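Local coordinates for glutathione transferase (PDB 3UBK), which binds glutathione and probably conjugates it to electrophilic substrates, as glutathione transferases generally do, at residues A[135-140]-A[180-185]; A[43-48]-A[58-63]; A[23-28]-A[77-82]; A[90-95]-A[151-156]. All blocks are in the same frame, centred on the assembly; numbering follows the deposited sequence.

Contact 1. Residues A[135-140]-A[180-185]; sequences ALQRVV and DLLNGW. With SO4 (sulfate ion), chain E.
Both Gln-137 and Leu-182 send CG to the far side of the backbone N, and for Gln-137 (chi1 -171°) a further bend at chi2 turns the amide across toward the backbone at Asn-183. The contact belongs to the helical C-terminal domain of the glutathione transferase fold, where the last turns of helix 119-139 meet a type II beta turn, Leu-182 to Trp-185, that leads into helix 185-193. Asn-183 N donates to a lone pair of Gln-137 OE1, in the carbonyl plane, at 2.7 Å, although the bond is bent at the hydrogen (138°). The glutamine amide also lies against Asn-183 CB, which is 3.3 Å from Gln-137 NE2, and the two side-chain amide planes stand 88° apart, crossed rather than stacked.

Beside this polar link Leu-182 packs with both branches. Its CD2 meets Leu-136 CD2 at 3.7 Å, while CD1 lies 4.3 Å from Val-140 CG2. Phe-142, Ile-133 and Leu-162 pack round the same leucine, and Leu-136 continues the apolar layer to Ile-95 and Ile-98 on helix 86-111. On the helix flank, Arg-138 forms a salt bridge with Glu-40 of the second subunit. A sulfate, probably from the crystallisation liquor, sits at the start of helix 185-193 among the amides of Gly-184, Lys-186 and Glu-187, with Gly-184 N 2.8 Å from its O2.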
loop_
_atom_site.group_PDB
_atom_site.type_symbol
_atom_site.label_atom_id
_atom_site.label_comp_id
_atom_site.label_asym_id
_atom_site.label_seq_id
_atom_site.Cartn_x
_atom_site.Cartn_y
_atom_site.Cartn_z
ATOM N N ALA A 135 6.287 -6.519 -15.203
ATOM C CA ALA A 135 5.114 -6.954 -14.444
ATOM C C ALA A 135 3.929 -6.051 -14.777
ATOM O O ALA A 135 2.859 -6.532 -15.140
ATOM C CB ALA A 135 5.407 -6.920 -12.949
ATOM N N LEU A 136 4.135 -4.744 -14.644
ATOM C CA LEU A 136 3.106 -3.745 -14.972
ATOM C C LEU A 136 2.555 -3.957 -16.376
ATOM O O LEU A 136 1.345 -3.978 -16.582
ATOM C CB LEU A 136 3.666 -2.324 -14.820
ATOM C CG LEU A 136 2.688 -1.153 -15.014
ATOM C CD1 LEU A 136 1.541 -1.240 -14.011
ATOM C CD2 LEU A 136 3.416 0.179 -14.899
ATOM N N GLN A 137 3.446 -4.142 -17.343
ATOM C CA GLN A 137 3.025 -4.380 -18.721
ATOM C C GLN A 137 1.946 -5.457 -18.800
ATOM O O GLN A 137 1.073 -5.422 -19.664
ATOM C CB GLN A 137 4.236 -4.753 -19.594
ATOM C CG GLN A 137 3.944 -4.814 -21.087
ATOM C CD GLN A 137 3.649 -3.446 -21.679
ATOM O OE1 GLN A 137 4.486 -2.545 -21.630
ATOM N NE2 GLN A 137 2.449 -3.282 -22.229
ATOM N N ARG A 138 1.988 -6.416 -17.886
ATOM C CA ARG A 138 1.044 -7.525 -17.937
ATOM C C ARG A 138 -0.404 -7.150 -17.587
ATOM O O ARG A 138 -1.337 -7.806 -18.049
ATOM C CB ARG A 138 1.513 -8.674 -17.033
ATOM C CG ARG A 138 2.789 -9.391 -17.503
ATOM C CD ARG A 138 3.091 -10.617 -16.615
ATOM N NE ARG A 138 4.505 -10.982 -16.660
ATOM C CZ ARG A 138 4.987 -12.046 -17.298
ATOM N NH1 ARG A 138 4.168 -12.876 -17.935
ATOM N NH2 ARG A 138 6.288 -12.290 -17.283
ATOM N N VAL A 139 -0.603 -6.123 -16.761
ATOM C CA VAL A 139 -1.963 -5.802 -16.296
ATOM C C VAL A 139 -2.575 -4.512 -16.879
ATOM O O VAL A 139 -3.788 -4.297 -16.768
ATOM C CB VAL A 139 -2.078 -5.764 -14.740
ATOM C CG1 VAL A 139 -2.123 -7.175 -14.145
ATOM C CG2 VAL A 139 -0.956 -4.964 -14.136
ATOM N N VAL A 140 -1.749 -3.666 -17.493
ATOM C CA VAL A 140 -2.239 -2.394 -18.055
ATOM C C VAL A 140 -2.939 -2.582 -19.392
ATOM O O VAL A 140 -2.635 -3.520 -20.137
ATOM C CB VAL A 140 -1.121 -1.348 -18.226
ATOM C CG1 VAL A 140 -0.476 -1.042 -16.895
ATOM C CG2 VAL A 140 -0.088 -1.815 -19.256
ATOM N N ASP A 180 10.824 3.417 -20.841
ATOM C CA ASP A 180 10.771 3.239 -22.284
ATOM C C ASP A 180 10.277 1.838 -22.620
ATOM O O ASP A 180 9.820 1.574 -23.734
ATOM C CB ASP A 180 12.144 3.505 -22.903
ATOM C CG ASP A 180 12.597 4.943 -22.708
ATOM O OD1 ASP A 180 11.950 5.852 -23.270
ATOM O OD2 ASP A 180 13.595 5.166 -21.992
ATOM N N LEU A 181 10.352 0.941 -21.643
ATOM C CA LEU A 181 9.890 -0.431 -21.832
ATOM C C LEU A 181 8.373 -0.583 -21.664
ATOM O O LEU A 181 7.788 -1.558 -22.141
ATOM C CB LEU A 181 10.637 -1.373 -20.882
ATOM C CG LEU A 181 12.156 -1.413 -21.091
ATOM C CD1 LEU A 181 12.871 -2.008 -19.881
ATOM C CD2 LEU A 181 12.506 -2.176 -22.372
ATOM N N LEU A 182 7.737 0.383 -20.997
ATOM C CA LEU A 182 6.279 0.357 -20.820
ATOM C C LEU A 182 5.524 0.765 -22.092
ATOM O O LEU A 182 5.331 1.950 -22.377
ATOM C CB LEU A 182 5.851 1.238 -19.644
ATOM C CG LEU A 182 4.357 1.183 -19.288
ATOM C CD1 LEU A 182 3.902 -0.245 -19.077
ATOM C CD2 LEU A 182 4.071 2.004 -18.051
ATOM N N ASN A 183 5.096 -0.244 -22.837
ATOM C CA ASN A 183 4.333 -0.078 -24.053
ATOM C C ASN A 183 3.047 0.724 -23.838
ATOM O O ASN A 183 2.104 0.232 -23.211
ATOM C CB ASN A 183 3.961 -1.467 -24.562
ATOM C CG ASN A 183 3.970 -1.559 -26.059
ATOM O OD1 ASN A 183 3.129 -0.967 -26.739
ATOM N ND2 ASN A 183 4.918 -2.323 -26.590
ATOM N N GLY A 184 3.001 1.946 -24.368
ATOM C CA GLY A 184 1.789 2.764 -24.283
ATOM C C GLY A 184 1.902 3.965 -23.363
ATOM O O GLY A 184 1.046 4.855 -23.376
ATOM N N TRP A 185 2.961 4.005 -22.566
ATOM C CA TRP A 185 3.148 5.095 -21.611
ATOM C C TRP A 185 3.219 6.510 -22.204
ATOM O O TRP A 185 2.652 7.449 -21.647
ATOM C CB TRP A 185 4.393 4.874 -20.760
ATOM C CG TRP A 185 4.800 6.133 -20.065
ATOM C CD1 TRP A 185 5.948 6.839 -20.256
ATOM C CD2 TRP A 185 4.041 6.857 -19.085
ATOM N NE1 TRP A 185 5.961 7.949 -19.447
ATOM C CE2 TRP A 185 4.800 7.984 -18.720
ATOM C CE3 TRP A 185 2.795 6.659 -18.482
ATOM C CZ2 TRP A 185 4.353 8.916 -17.779
ATOM C CZ3 TRP A 185 2.356 7.580 -17.544
ATOM C CH2 TRP A 185 3.131 8.692 -17.200
HETATM S S SO4 E . 4.692 4.809 -25.823
HETATM O O1 SO4 E . 5.463 5.525 -26.840
HETATM O O2 SO4 E . 4.552 3.402 -26.194
HETATM O O3 SO4 E . 5.396 4.895 -24.540
HETATM O O4 SO4 E . 3.358 5.406 -25.728
#

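Contact 2. Residues A[43-48]-A[58-63]; sequences LKISPM and GKFIFE
Phe-62, Ile-45 and Phe-60 carry this contact, in which the loop after helix 40-43 folds against strand 59-61 and its exit, within the thioredoxin-like N-terminal domain. Ile-45 covers one face of the Phe-60 ring: its CG2 stands 3.8 Å from the centroid and only 6° off the normal, a CH-pi contact, while CB approaches Phe-60 CG. With CG1 in the crowded position between N and the carbonyl carbon (chi1 72°), Ile-45 places CG2 over the ring centre and CD1 beyond its CD2-CE2 side. Phe-62 is met in the same way by Pro-47, whose CD lies 3.4 Å from the ring centroid, over the face, and whose CG is 3.6 Å from Phe-62 CE2 and CZ.

Between the two rings, a water donates to Ile-45 O at 3.1 Å and, weakly, to Phe-60 O; it lies in the plane of the Phe-62 ring at its edge. Ser-46 turns its OG to Lys-50 O, next to the glutathione-binding residues Lys-50 and Ile-51. Phe-62 N is hydrogen-bonded to Glu-94 OE2 of the second subunit. No direct hydrogen bond joins the two segments, so the loop is held to the strand and its exit mainly by aliphatic groups laid on aromatic faces, with a water bridge whose second leg is weak.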
loop_
_atom_site.group_PDB
_atom_site.type_symbol
_atom_site.label_atom_id
_atom_site.label_comp_id
_atom_site.label_asym_id
_atom_site.label_seq_id
_atom_site.Cartn_x
_atom_site.Cartn_y
_atom_site.Cartn_z
ATOM N N LEU A 43 2.535 15.794 13.805
ATOM C CA LEU A 43 2.427 14.361 14.085
ATOM C C LEU A 43 1.062 13.994 14.656
ATOM O O LEU A 43 0.610 12.850 14.534
ATOM C CB LEU A 43 3.530 13.899 15.042
ATOM C CG LEU A 43 4.951 13.939 14.484
ATOM C CD1 LEU A 43 5.924 13.237 15.434
ATOM C CD2 LEU A 43 4.980 13.307 13.103
ATOM N N LYS A 44 0.407 14.966 15.281
ATOM C CA LYS A 44 -0.920 14.738 15.834
ATOM C C LYS A 44 -1.963 14.479 14.741
ATOM O O LYS A 44 -2.960 13.794 14.987
ATOM C CB LYS A 44 -1.349 15.912 16.723
ATOM C CG LYS A 44 -0.656 15.945 18.082
ATOM C CD LYS A 44 -1.386 16.856 19.062
ATOM C CE LYS A 44 -1.077 16.481 20.505
ATOM N NZ LYS A 44 0.390 16.396 20.758
ATOM N N ILE A 45 -1.735 15.019 13.543
ATOM C CA ILE A 45 -2.662 14.814 12.424
ATOM C C ILE A 45 -2.077 13.881 11.367
ATOM O O ILE A 45 -2.812 13.297 10.563
ATOM C CB ILE A 45 -3.092 16.147 11.762
ATOM C CG1 ILE A 45 -1.943 16.753 10.956
ATOM C CG2 ILE A 45 -3.607 17.119 12.816
ATOM C CD1 ILE A 45 -2.326 17.979 10.142
ATOM N N SER A 46 -0.755 13.733 11.394
ATOM C CA SER A 46 -0.030 12.904 10.441
ATOM C C SER A 46 1.127 12.208 11.145
ATOM O O SER A 46 2.274 12.660 11.074
ATOM C CB SER A 46 0.501 13.746 9.288
ATOM O OG SER A 46 0.932 12.915 8.235
ATOM N N PRO A 47 0.819 11.093 11.819
ATOM C CA PRO A 47 1.708 10.316 12.686
ATOM C C PRO A 47 3.130 10.091 12.157
ATOM O O PRO A 47 4.072 10.107 12.948
ATOM C CB PRO A 47 0.963 8.986 12.827
ATOM C CG PRO A 47 -0.477 9.394 12.787
ATOM C CD PRO A 47 -0.537 10.516 11.765
ATOM N N MET A 48 3.287 9.875 10.850
ATOM C CA MET A 48 4.615 9.643 10.257
ATOM C C MET A 48 5.272 10.921 9.751
ATOM O O MET A 48 6.401 10.890 9.251
ATOM C CB MET A 48 4.530 8.643 9.088
ATOM C CG MET A 48 4.211 7.208 9.493
ATOM S SD MET A 48 5.486 6.514 10.574
ATOM C CE MET A 48 6.923 6.644 9.507
ATOM N N GLY A 58 -12.971 18.686 10.697
ATOM C CA GLY A 58 -11.975 18.559 11.767
ATOM C C GLY A 58 -11.371 17.168 11.922
ATOM O O GLY A 58 -10.673 16.889 12.895
ATOM N N LYS A 59 -11.640 16.289 10.965
ATOM C CA LYS A 59 -11.060 14.954 10.971
ATOM C C LYS A 59 -9.979 14.820 9.903
ATOM O O LYS A 59 -10.074 15.427 8.834
ATOM C CB LYS A 59 -12.146 13.891 10.787
ATOM C CG LYS A 59 -12.938 13.617 12.057
ATOM C CD LYS A 59 -13.227 12.130 12.212
ATOM C CE LYS A 59 -13.569 11.775 13.655
ATOM N NZ LYS A 59 -13.681 10.298 13.842
ATOM N N PHE A 60 -8.958 14.015 10.192
ATOM C CA PHE A 60 -7.804 13.927 9.320
ATOM C C PHE A 60 -7.538 12.515 8.841
ATOM O O PHE A 60 -7.567 11.580 9.630
ATOM C CB PHE A 60 -6.559 14.460 10.048
ATOM C CG PHE A 60 -6.687 15.888 10.488
ATOM C CD1 PHE A 60 -7.266 16.200 11.713
ATOM C CD2 PHE A 60 -6.272 16.922 9.662
ATOM C CE1 PHE A 60 -7.401 17.523 12.119
ATOM C CE2 PHE A 60 -6.401 18.251 10.065
ATOM C CZ PHE A 60 -6.970 18.548 11.292
ATOM N N ILE A 61 -7.244 12.370 7.550
ATOM C CA ILE A 61 -6.803 11.089 6.997
ATOM C C ILE A 61 -5.428 11.290 6.360
ATOM O O ILE A 61 -5.242 12.232 5.580
ATOM C CB ILE A 61 -7.797 10.565 5.940
ATOM C CG1 ILE A 61 -9.190 10.395 6.543
ATOM C CG2 ILE A 61 -7.291 9.248 5.340
ATOM C CD1 ILE A 61 -10.273 10.109 5.498
ATOM N N PHE A 62 -4.462 10.428 6.682
ATOM C CA PHE A 62 -3.047 10.753 6.400
ATOM C C PHE A 62 -2.252 9.752 5.564
ATOM O O PHE A 62 -1.013 9.723 5.634
ATOM C CB PHE A 62 -2.286 10.990 7.694
ATOM C CG PHE A 62 -2.330 9.819 8.625
ATOM C CD1 PHE A 62 -1.532 8.708 8.396
ATOM C CD2 PHE A 62 -3.190 9.818 9.712
ATOM C CE1 PHE A 62 -1.573 7.613 9.255
ATOM C CE2 PHE A 62 -3.245 8.721 10.573
ATOM C CZ PHE A 62 -2.435 7.615 10.334
ATOM N N GLU A 63 -2.932 8.936 4.780
ATOM C CA GLU A 63 -2.255 8.058 3.825
ATOM C C GLU A 63 -3.009 8.145 2.504
ATOM O O GLU A 63 -4.237 8.022 2.486
ATOM C CB GLU A 63 -2.221 6.618 4.351
ATOM C CG GLU A 63 -1.287 5.690 3.586
ATOM C CD GLU A 63 -1.946 5.059 2.375
ATOM O OE1 GLU A 63 -1.355 5.118 1.277
ATOM O OE2 GLU A 63 -3.057 4.506 2.523
HETATM O O HOH W 1 -5.050 11.736 11.927
#

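Contact 3. Residues A[23-28]-A[77-82]; sequences LEKGLE and QTPKLI. With SO4 (sulfate ion), chain D.
Lys-25 runs its extended chain alongside the 77-82 loop and then turns at chi4 (-74°), bringing NZ between two backbone carbonyls. NZ lies 2.7 Å from Gln-77 O, nearly in line with that C=O bond, and 2.7 Å from Pro-79 O, this time tilted 33° from the carbonyl plane. Asp-72 adds a salt bridge and Phe-75 O a hydrogen bond, so the three N-H groups are shared among four acceptors and tie the end of helix 13-25 to the chain that follows helix 64-74. The aliphatic part of the lysine is used too: CE packs on Leu-81 CG at 3.9 Å.

Glu-24 and Pro-79 cross at about a right angle, with Glu-24 CG 3.6 Å from Pro-79 CG; the carboxylate beyond pairs with Lys-195. Pro-79 follows a cis peptide bond. At the other flank Leu-27 CD2 touches Gln-77 NE2, the two side chains crossing at a slant, and two waters link Lys-25 O to Gln-77 NE2 and to Thr-78 O. Helix 13-25 ends here in a Schellman motif at Gly-26. Thr-78 N donates to a sulfate O1 at 3.1 Å, although the fit of that ion to the threonine side chain is doubtful.

An ammonium group among carbonyl oxygens and the Asp-72 carboxylate is probably stabilised in its charged form, and its bonds probably help to set the path of the loop leading toward the helical domain.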
loop_
_atom_site.group_PDB
_atom_site.type_symbol
_atom_site.label_atom_id
_atom_site.label_comp_id
_atom_site.label_asym_id
_atom_site.label_seq_id
_atom_site.Cartn_x
_atom_site.Cartn_y
_atom_site.Cartn_z
ATOM N N LEU A 23 -9.844 16.363 -8.500
ATOM C CA LEU A 23 -10.123 17.171 -9.689
ATOM C C LEU A 23 -11.026 16.440 -10.658
ATOM O O LEU A 23 -11.933 17.034 -11.239
ATOM C CB LEU A 23 -8.821 17.547 -10.404
ATOM C CG LEU A 23 -8.010 18.597 -9.645
ATOM C CD1 LEU A 23 -6.621 18.762 -10.286
ATOM C CD2 LEU A 23 -8.801 19.926 -9.612
ATOM N N GLU A 24 -10.777 15.146 -10.839
ATOM C CA GLU A 24 -11.531 14.393 -11.826
ATOM C C GLU A 24 -13.012 14.243 -11.460
ATOM O O GLU A 24 -13.873 14.246 -12.354
ATOM C CB GLU A 24 -10.881 13.029 -12.069
ATOM C CG GLU A 24 -11.377 12.353 -13.331
ATOM C CD GLU A 24 -10.880 13.036 -14.613
ATOM O OE1 GLU A 24 -9.942 13.865 -14.561
ATOM O OE2 GLU A 24 -11.420 12.715 -15.679
ATOM N N LYS A 25 -13.295 14.116 -10.159
ATOM C CA LYS A 25 -14.657 14.092 -9.638
ATOM C C LYS A 25 -15.296 15.485 -9.630
ATOM O O LYS A 25 -16.512 15.616 -9.488
ATOM C CB LYS A 25 -14.682 13.527 -8.207
ATOM C CG LYS A 25 -14.533 12.006 -8.124
ATOM C CD LYS A 25 -14.679 11.509 -6.699
ATOM C CE LYS A 25 -14.476 9.996 -6.621
ATOM N NZ LYS A 25 -15.660 9.204 -7.171
ATOM N N GLY A 26 -14.468 16.514 -9.743
ATOM C CA GLY A 26 -14.956 17.883 -9.736
ATOM C C GLY A 26 -15.236 18.400 -8.341
ATOM O O GLY A 26 -16.065 19.285 -8.162
ATOM N N LEU A 27 -14.568 17.844 -7.339
ATOM C CA LEU A 27 -14.798 18.277 -5.967
ATOM C C LEU A 27 -14.097 19.611 -5.722
ATOM O O LEU A 27 -13.034 19.862 -6.282
ATOM C CB LEU A 27 -14.257 17.245 -4.974
ATOM C CG LEU A 27 -14.897 15.853 -5.014
ATOM C CD1 LEU A 27 -14.117 14.845 -4.172
ATOM C CD2 LEU A 27 -16.329 15.937 -4.542
ATOM N N GLU A 28 -14.680 20.455 -4.881
ATOM C CA GLU A 28 -13.998 21.667 -4.435
ATOM C C GLU A 28 -13.084 21.368 -3.250
ATOM O O GLU A 28 -13.462 20.637 -2.333
ATOM C CB GLU A 28 -15.004 22.735 -4.020
ATOM C CG GLU A 28 -15.871 23.252 -5.155
ATOM C CD GLU A 28 -16.923 24.233 -4.670
ATOM O OE1 GLU A 28 -16.765 24.775 -3.552
ATOM O OE2 GLU A 28 -17.907 24.460 -5.406
ATOM N N GLN A 77 -19.745 9.981 -7.008
ATOM C CA GLN A 77 -19.970 10.549 -8.344
ATOM C C GLN A 77 -18.814 10.222 -9.283
ATOM O O GLN A 77 -17.680 9.991 -8.834
ATOM C CB GLN A 77 -20.171 12.067 -8.287
ATOM C CG GLN A 77 -19.096 12.863 -7.516
ATOM C CD GLN A 77 -19.523 13.204 -6.098
ATOM O OE1 GLN A 77 -20.070 12.363 -5.381
ATOM N NE2 GLN A 77 -19.295 14.456 -5.695
ATOM N N THR A 78 -19.102 10.228 -10.584
ATOM C CA THR A 78 -18.122 9.808 -11.574
ATOM C C THR A 78 -16.850 10.668 -11.557
ATOM O O THR A 78 -16.900 11.861 -11.301
ATOM C CB THR A 78 -18.750 9.752 -12.979
ATOM O OG1 THR A 78 -19.304 11.029 -13.317
ATOM C CG2 THR A 78 -19.861 8.707 -13.006
ATOM N N PRO A 79 -15.685 10.041 -11.804
ATOM C CA PRO A 79 -15.516 8.618 -12.042
ATOM C C PRO A 79 -15.434 7.866 -10.729
ATOM O O PRO A 79 -14.982 8.404 -9.694
ATOM C CB PRO A 79 -14.153 8.540 -12.738
ATOM C CG PRO A 79 -13.368 9.664 -12.088
ATOM C CD PRO A 79 -14.408 10.774 -11.924
ATOM N N LYS A 80 -15.866 6.620 -10.784
ATOM C CA LYS A 80 -15.683 5.691 -9.690
ATOM C C LYS A 80 -14.232 5.240 -9.691
ATOM O O LYS A 80 -13.796 4.523 -10.602
ATOM C CB LYS A 80 -16.624 4.510 -9.900
ATOM C CG LYS A 80 -18.085 4.927 -9.722
ATOM C CD LYS A 80 -19.065 3.840 -10.106
ATOM C CE LYS A 80 -20.505 4.369 -10.069
ATOM N NZ LYS A 80 -20.882 4.972 -8.741
ATOM N N LEU A 81 -13.471 5.675 -8.692
ATOM C CA LEU A 81 -12.054 5.341 -8.648
ATOM C C LEU A 81 -11.873 3.847 -8.446
ATOM O O LEU A 81 -10.909 3.265 -8.925
ATOM C CB LEU A 81 -11.344 6.133 -7.551
ATOM C CG LEU A 81 -11.512 7.652 -7.689
ATOM C CD1 LEU A 81 -10.772 8.338 -6.570
ATOM C CD2 LEU A 81 -10.994 8.133 -9.058
ATOM N N ILE A 82 -12.824 3.234 -7.752
ATOM C CA ILE A 82 -12.853 1.793 -7.564
ATOM C C ILE A 82 -14.044 1.307 -8.359
ATOM O O ILE A 82 -15.183 1.622 -8.004
ATOM C CB ILE A 82 -13.109 1.399 -6.071
ATOM C CG1 ILE A 82 -12.042 1.979 -5.135
ATOM C CG2 ILE A 82 -13.191 -0.103 -5.928
ATOM C CD1 ILE A 82 -10.619 1.561 -5.497
HETATM S S SO4 D . -22.630 10.459 -11.930
HETATM O O1 SO4 D . -21.873 11.458 -11.202
HETATM O O2 SO4 D . -22.501 10.627 -13.381
HETATM O O3 SO4 D . -22.150 9.146 -11.520
HETATM O O4 SO4 D . -24.042 10.596 -11.569
HETATM O O HOH W 2 -18.502 16.424 -7.802
HETATM O O HOH W 3 -18.404 14.033 -10.865
#

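Contact 4. Residues A[90-95]-A[151-156]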
loop_
_atom_site.group_PDB
_atom_site.type_symbol
_atom_site.label_atom_id
_atom_site.label_comp_id
_atom_site.label_asym_id
_atom_site.label_seq_id
_atom_site.Cartn_x
_atom_site.Cartn_y
_atom_site.Cartn_z
ATOM N N ALA A 90 -10.167 -5.188 -8.336
ATOM C CA ALA A 90 -8.924 -5.835 -7.926
ATOM C C ALA A 90 -7.786 -5.431 -8.859
ATOM O O ALA A 90 -6.684 -5.094 -8.403
ATOM C CB ALA A 90 -9.098 -7.367 -7.882
ATOM N N ARG A 91 -8.058 -5.447 -10.167
ATOM C CA ARG A 91 -7.048 -5.102 -11.168
ATOM C C ARG A 91 -6.634 -3.647 -10.985
ATOM O O ARG A 91 -5.453 -3.316 -11.025
ATOM C CB ARG A 91 -7.580 -5.361 -12.590
ATOM C CG ARG A 91 -6.627 -4.938 -13.712
ATOM N N VAL A 92 -7.605 -2.767 -10.743
ATOM C CA VAL A 92 -7.255 -1.377 -10.462
ATOM C C VAL A 92 -6.322 -1.264 -9.250
ATOM O O VAL A 92 -5.310 -0.545 -9.280
ATOM C CB VAL A 92 -8.532 -0.505 -10.268
ATOM C CG1 VAL A 92 -8.180 0.762 -9.552
ATOM C CG2 VAL A 92 -9.172 -0.199 -11.628
ATOM N N ARG A 93 -6.642 -1.978 -8.171
ATOM C CA ARG A 93 -5.767 -1.949 -6.995
ATOM C C ARG A 93 -4.387 -2.581 -7.262
ATOM O O ARG A 93 -3.368 -2.074 -6.803
ATOM C CB ARG A 93 -6.447 -2.614 -5.785
ATOM C CG ARG A 93 -7.690 -1.828 -5.308
ATOM C CD ARG A 93 -8.277 -2.428 -4.035
ATOM N NE ARG A 93 -9.312 -1.576 -3.438
ATOM C CZ ARG A 93 -10.613 -1.848 -3.476
ATOM N NH1 ARG A 93 -11.045 -2.961 -4.062
ATOM N NH2 ARG A 93 -11.486 -1.023 -2.904
ATOM N N GLU A 94 -4.360 -3.681 -8.000
ATOM C CA GLU A 94 -3.083 -4.311 -8.373
ATOM C C GLU A 94 -2.180 -3.333 -9.133
ATOM O O GLU A 94 -1.005 -3.146 -8.795
ATOM C CB GLU A 94 -3.346 -5.555 -9.220
ATOM C CG GLU A 94 -3.883 -6.746 -8.419
ATOM C CD GLU A 94 -4.477 -7.831 -9.303
ATOM O OE1 GLU A 94 -4.881 -7.524 -10.441
ATOM O OE2 GLU A 94 -4.550 -8.994 -8.854
ATOM N N ILE A 95 -2.738 -2.686 -10.150
ATOM C CA ILE A 95 -1.950 -1.750 -10.949
ATOM C C ILE A 95 -1.361 -0.647 -10.084
ATOM O O ILE A 95 -0.160 -0.331 -10.164
ATOM C CB ILE A 95 -2.795 -1.124 -12.073
ATOM C CG1 ILE A 95 -3.172 -2.202 -13.087
ATOM C CG2 ILE A 95 -2.032 0.053 -12.701
ATOM C CD1 ILE A 95 -4.291 -1.812 -14.019
ATOM N N PHE A 151 -11.519 6.449 -16.315
ATOM C CA PHE A 151 -10.565 6.928 -15.313
ATOM C C PHE A 151 -10.800 6.131 -14.019
ATOM O O PHE A 151 -11.945 5.903 -13.640
ATOM C CB PHE A 151 -10.840 8.409 -15.069
ATOM C CG PHE A 151 -9.835 9.097 -14.171
ATOM C CD1 PHE A 151 -9.886 8.940 -12.787
ATOM C CD2 PHE A 151 -8.875 9.938 -14.708
ATOM C CE1 PHE A 151 -9.000 9.592 -11.972
ATOM C CE2 PHE A 151 -7.986 10.604 -13.894
ATOM C CZ PHE A 151 -8.042 10.432 -12.523
ATOM N N THR A 152 -9.733 5.672 -13.369
ATOM C CA THR A 152 -9.866 4.972 -12.083
ATOM C C THR A 152 -8.772 5.400 -11.149
ATOM O O THR A 152 -7.930 6.225 -11.503
ATOM C CB THR A 152 -9.722 3.446 -12.216
ATOM O OG1 THR A 152 -8.384 3.139 -12.631
ATOM C CG2 THR A 152 -10.719 2.888 -13.216
ATOM N N LEU A 153 -8.762 4.804 -9.959
ATOM C CA LEU A 153 -7.680 5.011 -8.995
ATOM C C LEU A 153 -6.309 4.767 -9.641
ATOM O O LEU A 153 -5.314 5.421 -9.309
ATOM C CB LEU A 153 -7.842 4.014 -7.827
ATOM C CG LEU A 153 -6.619 3.962 -6.894
ATOM C CD1 LEU A 153 -6.537 5.266 -6.092
ATOM C CD2 LEU A 153 -6.653 2.749 -5.949
ATOM N N ALA A 154 -6.237 3.782 -10.518
ATOM C CA ALA A 154 -4.944 3.454 -11.110
ATOM C C ALA A 154 -4.386 4.612 -11.967
ATOM O O ALA A 154 -3.175 4.718 -12.154
ATOM C CB ALA A 154 -5.036 2.165 -11.918
ATOM N N ASP A 155 -5.262 5.484 -12.470
ATOM C CA ASP A 155 -4.789 6.656 -13.228
ATOM C C ASP A 155 -4.237 7.724 -12.302
ATOM O O ASP A 155 -3.342 8.467 -12.675
ATOM C CB ASP A 155 -5.896 7.231 -14.125
ATOM C CG ASP A 155 -6.300 6.268 -15.215
ATOM O OD1 ASP A 155 -5.516 6.110 -16.173
ATOM O OD2 ASP A 155 -7.390 5.666 -15.121
ATOM N N CYS A 156 -4.780 7.816 -11.093
ATOM C CA CYS A 156 -4.231 8.749 -10.113
ATOM C C CYS A 156 -2.804 8.333 -9.769
ATOM O O CYS A 156 -1.877 9.146 -9.777
ATOM C CB CYS A 156 -5.085 8.757 -8.852
ATOM S SG CYS A 156 -6.833 9.196 -9.147
#
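The Phe-151 ring, just before the residues that Val-92 touches (Thr-152, Leu-153 and Ala-154), has Asp-155 CB centred over one face, 3.9 Å above the plane, and packs with Pro-79 and Glu-24. Val-92, on helix 86-111, faces the first turn of helix 153-169 with both methyls. CG2 meets the threonine tip to tip, 3.6 Å from Thr-152 OG1, and CG1, set trans to the backbone N (chi1 161°), reaches Leu-153 CB at 3.7 Å. One turn on, Ile-95 CG2 touches Ala-154 CB at 3.8 Å, where the small alanine lets the helices come close: the CA atoms of Val-92 and Ala-154 are 5.4 Å apart.

Thr-152 and Asp-155 form a capping box, an element well known at the start of this helix in glutathione transferases. Ala-154 N donates to Thr-152 OG1 at 3.1 Å, and Thr-152 N donates to the anti lone pair of Asp-155 OD2 at 2.9 Å. Asp-155 OD1, the other carboxylate oxygen, is hydrogen-bonded to Tyr-188 OH and Ile-146 N. The capping box thus supplies partners for two amides at the helix start, while no hydrogen bond crosses to residues 90-95, where the contact is apolar.

Contact 4 is buried within the helical domain, contact 2 is a buried patch of the N-terminal domain, contact 1 is partly buried and contact 3 lies at the surface. Contacts 1 and 4 share an apolar layer, since Leu-136 and Val-139 pack on Ile-95. Contacts 3 and 4 also touch, Leu-81 O probably accepting from Leu-153 N, which ties the loop before helix 86-111 to the start of helix 153-169. Contact 2 touches none of the others within the chain, its centre about 34 Å from that of contact 1; contacts 1, 2 and 4 all meet the second subunit. Direct hydrogen bonds cross contacts 1 and 3, whereas contact 2 relies on CH-pi packing and a water, and contact 4 on aliphatic groups.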